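Local coordinates for protein Poly(A) ribonuclease pop2 (Schizosaccharomyces pombe, PDB 2P51) that degrades mRNA poly(A) tails to 5'-AMP as the metal-dependent 3'-exoribonuclease subunit of the CCR4-NOT complex, at residues Met50-Pro55 / Phe173-Lys178; Phe167-Asp172 / Asn203-Tyr208; Glu191-Leu196 / Leu266-Gly271. One frame throughout, in Å; residues are numbered along the deposited sequence.

Interaction 1 (Met50-Pro55 / Phe173-Lys178). With MG (magnesium ion), chain C; MG (magnesium ion), chain B.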
# COMPACT_ATOMS: atom_id res chain seq x y z
N MET A 50 3.91 -2.06 -1.31
CA MET A 50 2.46 -1.84 -1.34
C MET A 50 2.13 -0.36 -1.37
O MET A 50 2.85 0.47 -0.78
CB MET A 50 1.81 -2.51 -0.11
CG MET A 50 0.32 -2.35 0.07
SD MET A 50 -0.12 -0.82 0.95
CE MET A 50 0.32 -1.33 2.63
N ASP A 51 1.01 -0.11 -2.07
CA ASP A 51 0.38 1.21 -2.05
C ASP A 51 -1.14 1.03 -2.12
O ASP A 51 -1.56 -0.08 -2.55
CB ASP A 51 0.82 2.10 -3.23
CG ASP A 51 0.33 3.54 -3.11
OD1 ASP A 51 0.23 4.03 -1.96
OD2 ASP A 51 0.05 4.12 -4.18
N THR A 52 -1.91 2.06 -1.77
CA THR A 52 -3.35 1.96 -1.99
C THR A 52 -3.86 3.28 -2.58
O THR A 52 -3.22 4.31 -2.45
CB THR A 52 -4.20 1.72 -0.71
OG1 THR A 52 -4.25 2.91 0.06
CG2 THR A 52 -3.60 0.56 0.14
N GLU A 53 -4.99 3.23 -3.29
CA GLU A 53 -5.66 4.46 -3.66
C GLU A 53 -7.03 4.44 -2.94
O GLU A 53 -7.67 3.38 -2.79
CB GLU A 53 -5.86 4.61 -5.16
CG GLU A 53 -4.61 4.51 -6.02
CD GLU A 53 -3.54 5.51 -5.68
OE1 GLU A 53 -3.83 6.66 -5.33
OE2 GLU A 53 -2.33 5.13 -5.76
N PHE A 54 -7.51 5.59 -2.52
CA PHE A 54 -8.73 5.74 -1.74
C PHE A 54 -9.22 7.18 -1.95
O PHE A 54 -8.47 7.99 -2.53
CB PHE A 54 -8.46 5.43 -0.27
CG PHE A 54 -7.30 6.21 0.31
CD1 PHE A 54 -7.48 7.48 0.85
CD2 PHE A 54 -6.02 5.64 0.33
CE1 PHE A 54 -6.43 8.19 1.39
CE2 PHE A 54 -4.95 6.36 0.85
CZ PHE A 54 -5.18 7.62 1.38
N PRO A 55 -10.43 7.49 -1.59
CA PRO A 55 -11.02 8.78 -2.01
C PRO A 55 -10.66 9.97 -1.14
O PRO A 55 -11.49 10.86 -0.88
CB PRO A 55 -12.52 8.50 -2.01
CG PRO A 55 -12.77 7.32 -1.17
CD PRO A 55 -11.44 6.63 -0.90
N PHE A 173 -1.54 1.18 5.19
CA PHE A 173 -1.61 0.01 6.08
C PHE A 173 -2.98 -0.04 6.76
O PHE A 173 -3.53 -1.14 6.98
CB PHE A 173 -0.54 0.05 7.17
CG PHE A 173 0.75 -0.68 6.88
CD1 PHE A 173 0.74 -1.98 6.38
CD2 PHE A 173 1.96 -0.08 7.09
CE1 PHE A 173 1.89 -2.72 6.08
CE2 PHE A 173 3.11 -0.80 6.82
CZ PHE A 173 3.11 -2.09 6.32
N ALA A 174 -3.56 1.10 7.15
CA ALA A 174 -4.88 1.10 7.79
C ALA A 174 -5.90 0.48 6.84
O ALA A 174 -6.79 -0.29 7.29
CB ALA A 174 -5.29 2.48 8.26
N TYR A 175 -5.82 0.78 5.54
CA TYR A 175 -6.82 0.20 4.61
C TYR A 175 -6.66 -1.31 4.52
O TYR A 175 -7.69 -1.99 4.40
CB TYR A 175 -6.69 0.84 3.22
CG TYR A 175 -7.61 2.05 3.13
CD1 TYR A 175 -7.18 3.36 3.09
CD2 TYR A 175 -8.98 1.79 3.09
CE1 TYR A 175 -8.06 4.45 3.00
CE2 TYR A 175 -9.85 2.84 3.01
CZ TYR A 175 -9.41 4.16 2.97
OH TYR A 175 -10.36 5.14 2.89
N LEU A 176 -5.44 -1.81 4.59
CA LEU A 176 -5.29 -3.26 4.52
C LEU A 176 -5.78 -3.88 5.82
O LEU A 176 -6.43 -4.94 5.80
CB LEU A 176 -3.86 -3.74 4.22
CG LEU A 176 -3.58 -3.93 2.71
CD1 LEU A 176 -3.56 -2.58 2.01
CD2 LEU A 176 -2.30 -4.73 2.50
N LEU A 177 -5.49 -3.18 6.95
CA LEU A 177 -6.03 -3.81 8.19
C LEU A 177 -7.54 -3.77 8.22
O LEU A 177 -8.20 -4.74 8.67
CB LEU A 177 -5.43 -3.12 9.43
CG LEU A 177 -5.71 -3.80 10.78
CD1 LEU A 177 -4.89 -5.08 10.92
CD2 LEU A 177 -5.44 -2.86 11.96
N LYS A 178 -8.14 -2.69 7.77
CA LYS A 178 -9.61 -2.59 7.66
C LYS A 178 -10.17 -3.71 6.80
O LYS A 178 -11.16 -4.38 7.08
CB LYS A 178 -10.00 -1.22 7.09
CG LYS A 178 -11.43 -1.09 6.65
CD LYS A 178 -11.73 0.30 6.06
CE LYS A 178 -13.22 0.41 5.66
NZ LYS A 178 -13.40 1.67 4.83
MG MG C . -0.59 5.95 -4.93
MG MG B . 0.67 5.47 -0.57
O HOH W 1 -1.27 6.16 -0.39
O HOH W 2 -1.63 6.36 -3.12
O HOH W 3 2.69 5.03 -0.53
O HOH W 4 0.91 6.79 -2.06
O HOH W 5 1.26 6.92 0.88
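M50 meets F173 and L176, T52 meets L176, and F54 meets Y175 where strand residues 50-53 run across helix residues 173-178, their axes 8.7 Å apart at closest and at 82°. The contact is a worked example of how one strand serves two chemistries at once: M50 and T52 of the strand, and F54 just beyond it, turn toward the helix, while D51 and E53 point away from it to bind metal.

The apolar side is carried by M50, T52 and L176. M50 bends at chi2 and chi3, which brings SD toward CD1 of L176 and sets CE 3.8 Å from CD1 of F173, in an off-centre CH-pi contact with that ring. T52 and L176 lie alongside each other, oppositely directed, CG2 of the threonine 3.7 Å from CD1 of the leucine. T52 keeps its hydroxyl for D172, to which OG1 is hydrogen-bonded.

Aromatic packing closes the end nearer P55. A chi1 of 53° turns the F54 ring back over its own backbone, and CE1 of Y175 lies over one face of it, 3.3 Å from CG. The near-parallel rings, their planes at 28°, are offset with little overlap. Y175 OH is hydrogen-bonded to the backbone O of L83.

Metal bonds make up the polar side. The carboxylate of D51 bridges both magnesium ions, OD1 binding one at 2.0 Å and OD2 the other at 2.1 Å. E53 OE2 joins OD2 on the second ion, which D241 also binds. A water on that ion donates to T52 O at 2.7 Å, so the strand backbone also orients a metal ligand. D51 and E53 supply the first D and the E of the DEDD nuclease set, which D172 and D241 complete around two metal ions.

Interaction 2 (Phe167-Asp172 / Asn203-Tyr208). With MG (magnesium ion), chain B.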
# COMPACT_ATOMS: atom_id res chain seq x y z
N PHE A 167 5.40 3.41 1.70
CA PHE A 167 5.90 4.79 1.70
C PHE A 167 4.81 5.66 2.34
O PHE A 167 3.68 5.74 1.79
CB PHE A 167 6.22 5.25 0.27
CG PHE A 167 6.75 6.68 0.21
CD1 PHE A 167 8.12 6.90 0.25
CD2 PHE A 167 5.87 7.78 0.10
CE1 PHE A 167 8.66 8.18 0.22
CE2 PHE A 167 6.39 9.06 0.13
CZ PHE A 167 7.76 9.24 0.18
N HIS A 168 5.12 6.34 3.45
CA HIS A 168 4.19 7.25 4.14
C HIS A 168 2.88 6.50 4.38
O HIS A 168 1.79 6.82 3.86
CB HIS A 168 3.99 8.52 3.31
CG HIS A 168 3.54 9.71 4.09
ND1 HIS A 168 2.80 9.64 5.25
CD2 HIS A 168 3.74 11.04 3.86
CE1 HIS A 168 2.57 10.87 5.70
NE2 HIS A 168 3.13 11.74 4.86
N SER A 169 3.03 5.44 5.15
CA SER A 169 2.18 4.28 5.07
C SER A 169 0.97 4.25 5.99
O SER A 169 0.28 3.23 5.97
CB SER A 169 3.02 3.00 5.41
OG SER A 169 3.45 3.19 6.78
N GLY A 170 0.68 5.27 6.82
CA GLY A 170 -0.40 5.14 7.81
C GLY A 170 -1.73 4.77 7.16
O GLY A 170 -2.40 3.82 7.58
N TYR A 171 -2.15 5.54 6.16
CA TYR A 171 -3.43 5.23 5.52
C TYR A 171 -3.37 3.91 4.77
O TYR A 171 -4.35 3.14 4.86
CB TYR A 171 -3.89 6.34 4.54
CG TYR A 171 -4.52 7.54 5.21
CD1 TYR A 171 -3.75 8.47 5.93
CD2 TYR A 171 -5.90 7.79 5.12
CE1 TYR A 171 -4.33 9.58 6.54
CE2 TYR A 171 -6.45 8.91 5.74
CZ TYR A 171 -5.70 9.81 6.45
OH TYR A 171 -6.26 10.92 7.06
N ASP A 172 -2.30 3.66 4.04
CA ASP A 172 -2.19 2.46 3.22
C ASP A 172 -2.30 1.20 4.08
O ASP A 172 -3.07 0.26 3.79
CB ASP A 172 -0.89 2.53 2.44
CG ASP A 172 -0.81 3.55 1.35
OD1 ASP A 172 -1.92 3.97 0.91
OD2 ASP A 172 0.27 4.02 0.93
N ASN A 203 8.28 -4.89 8.44
CA ASN A 203 7.91 -3.89 7.42
C ASN A 203 8.85 -2.70 7.54
O ASN A 203 9.45 -2.45 8.62
CB ASN A 203 6.43 -3.56 7.56
CG ASN A 203 6.03 -2.85 8.82
OD1 ASN A 203 6.36 -1.66 8.99
ND2 ASN A 203 5.32 -3.44 9.77
N TYR A 204 8.98 -2.00 6.43
CA TYR A 204 9.75 -0.74 6.37
C TYR A 204 8.90 0.34 5.69
O TYR A 204 8.22 -0.01 4.70
CB TYR A 204 11.06 -0.89 5.60
CG TYR A 204 12.04 -1.86 6.23
CD1 TYR A 204 12.80 -1.51 7.34
CD2 TYR A 204 12.20 -3.12 5.69
CE1 TYR A 204 13.69 -2.39 7.91
CE2 TYR A 204 13.09 -4.00 6.26
CZ TYR A 204 13.83 -3.64 7.36
OH TYR A 204 14.72 -4.57 7.91
N ASP A 205 8.98 1.54 6.23
CA ASP A 205 8.32 2.69 5.62
C ASP A 205 9.43 3.56 5.03
O ASP A 205 10.18 4.17 5.80
CB ASP A 205 7.47 3.44 6.65
CG ASP A 205 6.72 4.61 6.05
OD1 ASP A 205 7.16 5.17 4.99
OD2 ASP A 205 5.68 5.03 6.62
N ILE A 206 9.51 3.63 3.72
CA ILE A 206 10.60 4.38 3.06
C ILE A 206 10.54 5.87 3.44
O ILE A 206 11.59 6.51 3.45
CB ILE A 206 10.51 4.22 1.53
CG1 ILE A 206 10.80 2.77 1.10
CG2 ILE A 206 11.40 5.20 0.76
CD1 ILE A 206 10.48 2.55 -0.38
N LYS A 207 9.34 6.40 3.72
CA LYS A 207 9.27 7.80 4.14
C LYS A 207 9.90 8.00 5.51
O LYS A 207 10.59 9.01 5.78
CB LYS A 207 7.81 8.30 4.23
CG LYS A 207 7.70 9.78 4.62
CD LYS A 207 7.95 10.74 3.49
CE LYS A 207 7.86 12.19 4.02
NZ LYS A 207 8.42 13.10 2.98
N TYR A 208 9.65 7.05 6.40
CA TYR A 208 10.32 7.12 7.68
C TYR A 208 11.84 7.06 7.48
O TYR A 208 12.62 7.81 8.05
CB TYR A 208 9.87 5.95 8.59
CG TYR A 208 10.69 5.88 9.88
CD1 TYR A 208 10.35 6.73 10.95
CD2 TYR A 208 11.78 5.01 10.05
CE1 TYR A 208 11.09 6.67 12.11
CE2 TYR A 208 12.52 4.96 11.22
CZ TYR A 208 12.16 5.81 12.25
OH TYR A 208 12.85 5.80 13.43
MG MG B . 0.67 5.47 -0.57
O HOH W 3 2.69 5.03 -0.53
O HOH W 5 1.26 6.92 0.88
O HOH W 1 -1.27 6.16 -0.39
O HOH W 4 0.91 6.79 -2.06
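D205 and K207 close on residues 167-169 in two ways, one tight and polar, the other apolar and more open. The tight part centres on the buried D205 carboxylate. Its OD1 takes H168 N at 2.8 Å on the syn side and K207 N on the anti side, the two donors coming from opposite faces of the plane. OD2 is gripped from above that plane by S169 N and S169 OG, both from the same face, the hydroxyl at 2.9 Å, and it also accepts from Y270 N.

Beside this clamp K207 packs over one face of the F167 ring, its CB making a CH-pi contact 4.1 Å from the centroid. A bend at chi2 (79°) carries K207 CD back to within 3.6 Å of F167 CZ, while I206 CG2 touches the ring edge. Toward solvent the packing thins to H168, whose exposed side chain runs alongside K207, CB to CB at 3.9 Å.

As N-cap of helix 206-213, D205 ties the start of that helix to the segment leading to D172. F167 O accepts from two waters of the magnesium ion that D172 binds. The N-H groups of H168, S169, K207 and Y270 and the S169 hydroxyl, gathered on one carboxylate, would tend to keep D205 ionised.

Interaction 3 (Glu191-Leu196 / Leu266-Gly271)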
# COMPACT_ATOMS: atom_id res chain seq x y z
N GLU A 191 -2.88 0.44 20.02
CA GLU A 191 -3.60 -0.78 19.69
C GLU A 191 -3.52 -1.08 18.19
O GLU A 191 -3.38 -2.23 17.76
CB GLU A 191 -5.09 -0.75 20.09
CG GLU A 191 -5.81 -2.09 19.96
CD GLU A 191 -7.25 -2.14 20.42
OE1 GLU A 191 -7.74 -1.28 21.20
OE2 GLU A 191 -8.00 -3.07 20.01
N PHE A 192 -3.65 -0.04 17.38
CA PHE A 192 -3.52 -0.22 15.94
C PHE A 192 -2.15 -0.80 15.63
O PHE A 192 -2.06 -1.77 14.87
CB PHE A 192 -3.71 1.13 15.28
CG PHE A 192 -3.34 1.20 13.82
CD1 PHE A 192 -4.29 0.78 12.90
CD2 PHE A 192 -2.12 1.68 13.38
CE1 PHE A 192 -4.00 0.83 11.54
CE2 PHE A 192 -1.85 1.70 12.03
CZ PHE A 192 -2.76 1.28 11.09
N TYR A 193 -1.10 -0.19 16.21
CA TYR A 193 0.26 -0.61 15.95
C TYR A 193 0.47 -2.06 16.36
O TYR A 193 1.13 -2.85 15.66
CB TYR A 193 1.20 0.31 16.73
CG TYR A 193 2.66 0.02 16.43
CD1 TYR A 193 3.24 0.42 15.21
CD2 TYR A 193 3.42 -0.65 17.37
CE1 TYR A 193 4.57 0.14 14.96
CE2 TYR A 193 4.74 -0.93 17.10
CZ TYR A 193 5.30 -0.54 15.91
OH TYR A 193 6.64 -0.82 15.68
N LYS A 194 -0.05 -2.45 17.52
CA LYS A 194 0.14 -3.82 17.98
C LYS A 194 -0.44 -4.84 17.02
O LYS A 194 0.16 -5.86 16.67
CB LYS A 194 -0.57 -3.95 19.33
CG LYS A 194 -0.60 -5.32 19.93
CD LYS A 194 -0.91 -5.05 21.44
CE LYS A 194 -0.50 -3.58 21.66
NZ LYS A 194 0.96 -3.41 21.85
N ILE A 195 -1.67 -4.58 16.56
CA ILE A 195 -2.31 -5.54 15.66
C ILE A 195 -1.65 -5.47 14.31
O ILE A 195 -1.43 -6.49 13.65
CB ILE A 195 -3.80 -5.14 15.57
CG1 ILE A 195 -4.49 -5.33 16.93
CG2 ILE A 195 -4.49 -5.85 14.44
CD1 ILE A 195 -5.92 -4.91 17.07
N LEU A 196 -1.28 -4.25 13.90
CA LEU A 196 -0.60 -4.16 12.60
C LEU A 196 0.66 -4.99 12.58
O LEU A 196 0.87 -5.66 11.56
CB LEU A 196 -0.19 -2.74 12.23
CG LEU A 196 0.12 -2.48 10.77
CD1 LEU A 196 -1.14 -2.64 9.88
CD2 LEU A 196 0.70 -1.10 10.61
N LEU A 266 12.99 -1.04 11.36
CA LEU A 266 11.88 -1.97 11.29
C LEU A 266 10.61 -1.48 12.02
O LEU A 266 10.62 -1.05 13.17
CB LEU A 266 12.33 -3.29 11.95
CG LEU A 266 11.69 -4.60 11.53
CD1 LEU A 266 11.79 -4.92 10.03
CD2 LEU A 266 12.33 -5.75 12.32
N ASN A 267 9.50 -1.61 11.31
CA ASN A 267 8.15 -1.35 11.81
C ASN A 267 8.00 0.08 12.32
O ASN A 267 7.24 0.30 13.28
CB ASN A 267 7.75 -2.38 12.89
CG ASN A 267 7.85 -3.79 12.33
OD1 ASN A 267 8.10 -4.06 11.15
ND2 ASN A 267 7.70 -4.75 13.20
N GLN A 268 8.66 1.04 11.72
CA GLN A 268 8.43 2.42 12.14
C GLN A 268 7.61 3.12 11.05
O GLN A 268 8.08 3.21 9.91
CB GLN A 268 9.72 3.21 12.36
CG GLN A 268 10.72 2.55 13.34
CD GLN A 268 10.08 2.41 14.69
OE1 GLN A 268 9.58 3.40 15.20
NE2 GLN A 268 10.06 1.20 15.28
N LEU A 269 6.42 3.62 11.38
CA LEU A 269 5.61 4.26 10.35
C LEU A 269 5.82 5.75 10.36
O LEU A 269 5.85 6.35 11.45
CB LEU A 269 4.12 3.95 10.59
CG LEU A 269 3.70 2.48 10.63
CD1 LEU A 269 2.18 2.43 10.60
CD2 LEU A 269 4.31 1.75 9.46
N TYR A 270 5.98 6.39 9.20
CA TYR A 270 6.17 7.84 9.20
C TYR A 270 5.01 8.58 9.83
O TYR A 270 3.86 8.35 9.54
CB TYR A 270 6.35 8.33 7.76
CG TYR A 270 6.61 9.83 7.74
CD1 TYR A 270 7.83 10.30 8.20
CD2 TYR A 270 5.64 10.70 7.26
CE1 TYR A 270 8.05 11.67 8.17
CE2 TYR A 270 5.86 12.06 7.23
CZ TYR A 270 7.06 12.54 7.70
OH TYR A 270 7.32 13.89 7.68
N GLY A 271 5.22 9.56 10.68
CA GLY A 271 4.22 10.48 11.17
C GLY A 271 3.32 9.94 12.26
O GLY A 271 2.37 10.60 12.66
O HOH W 6 7.58 -3.73 16.00
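Y193 reaches out from helix 189-199 to the backbone of N267. From CB the chain leads to CG, trans to the backbone N (chi1 -175°), and this swings the ring out toward the loop that follows helix 238-257. The ring comes up edge-on: N267 O lies near its plane, 3.2 Å from CE1. At the tip, OH donates to that same oxygen at 2.7 Å, from a position tilted 27° out of the carbonyl plane, and also touches N267 CB at 3.4 Å.

A water donates to Y193 OH and accepts from N267 ND2, forming a second, indirect link. In the DEDD nuclease fold of this enzyme, the contact fastens a peripheral helix to the loop after helix 238-257, which N267 pins to N203 at the start of edge strand 203-205; N267 OD1 and ND2 are hydrogen-bonded to N203 N and P201 O.

Deeper in, the contact turns apolar. L196 and L269 reach toward each other tip to tip, with CD2 and CD1 3.8 Å apart, and the same CD1 of L269 sits at the edge of the F192 ring, 4.3 Å from CE2. F173 of helix 170-181 packs against both leucines.

Overall arrangement
Helix 170-181 supplies interactions 1 and 2 and is packed on by interaction 3. D172, in its first turn, joins interactions 1 and 2, whose centres are 11 Å apart: its CB lies 3.7 Å from M50 SD, and its OD2 shares one magnesium ion with D51 OD1. Interaction 3 lies farther from the metals, with the L269 side chain about 11 Å from a bound ion. It meets interaction 2 through the loop after helix 238-257, where N267 N is 2.8 Å from N203 O and L269 CD2 3.2 Å from S169 OG, and interaction 1 where F173 CG packs 3.7 Å from L196 CD2. Contacts thus run continuously from the metal site to the outer helix.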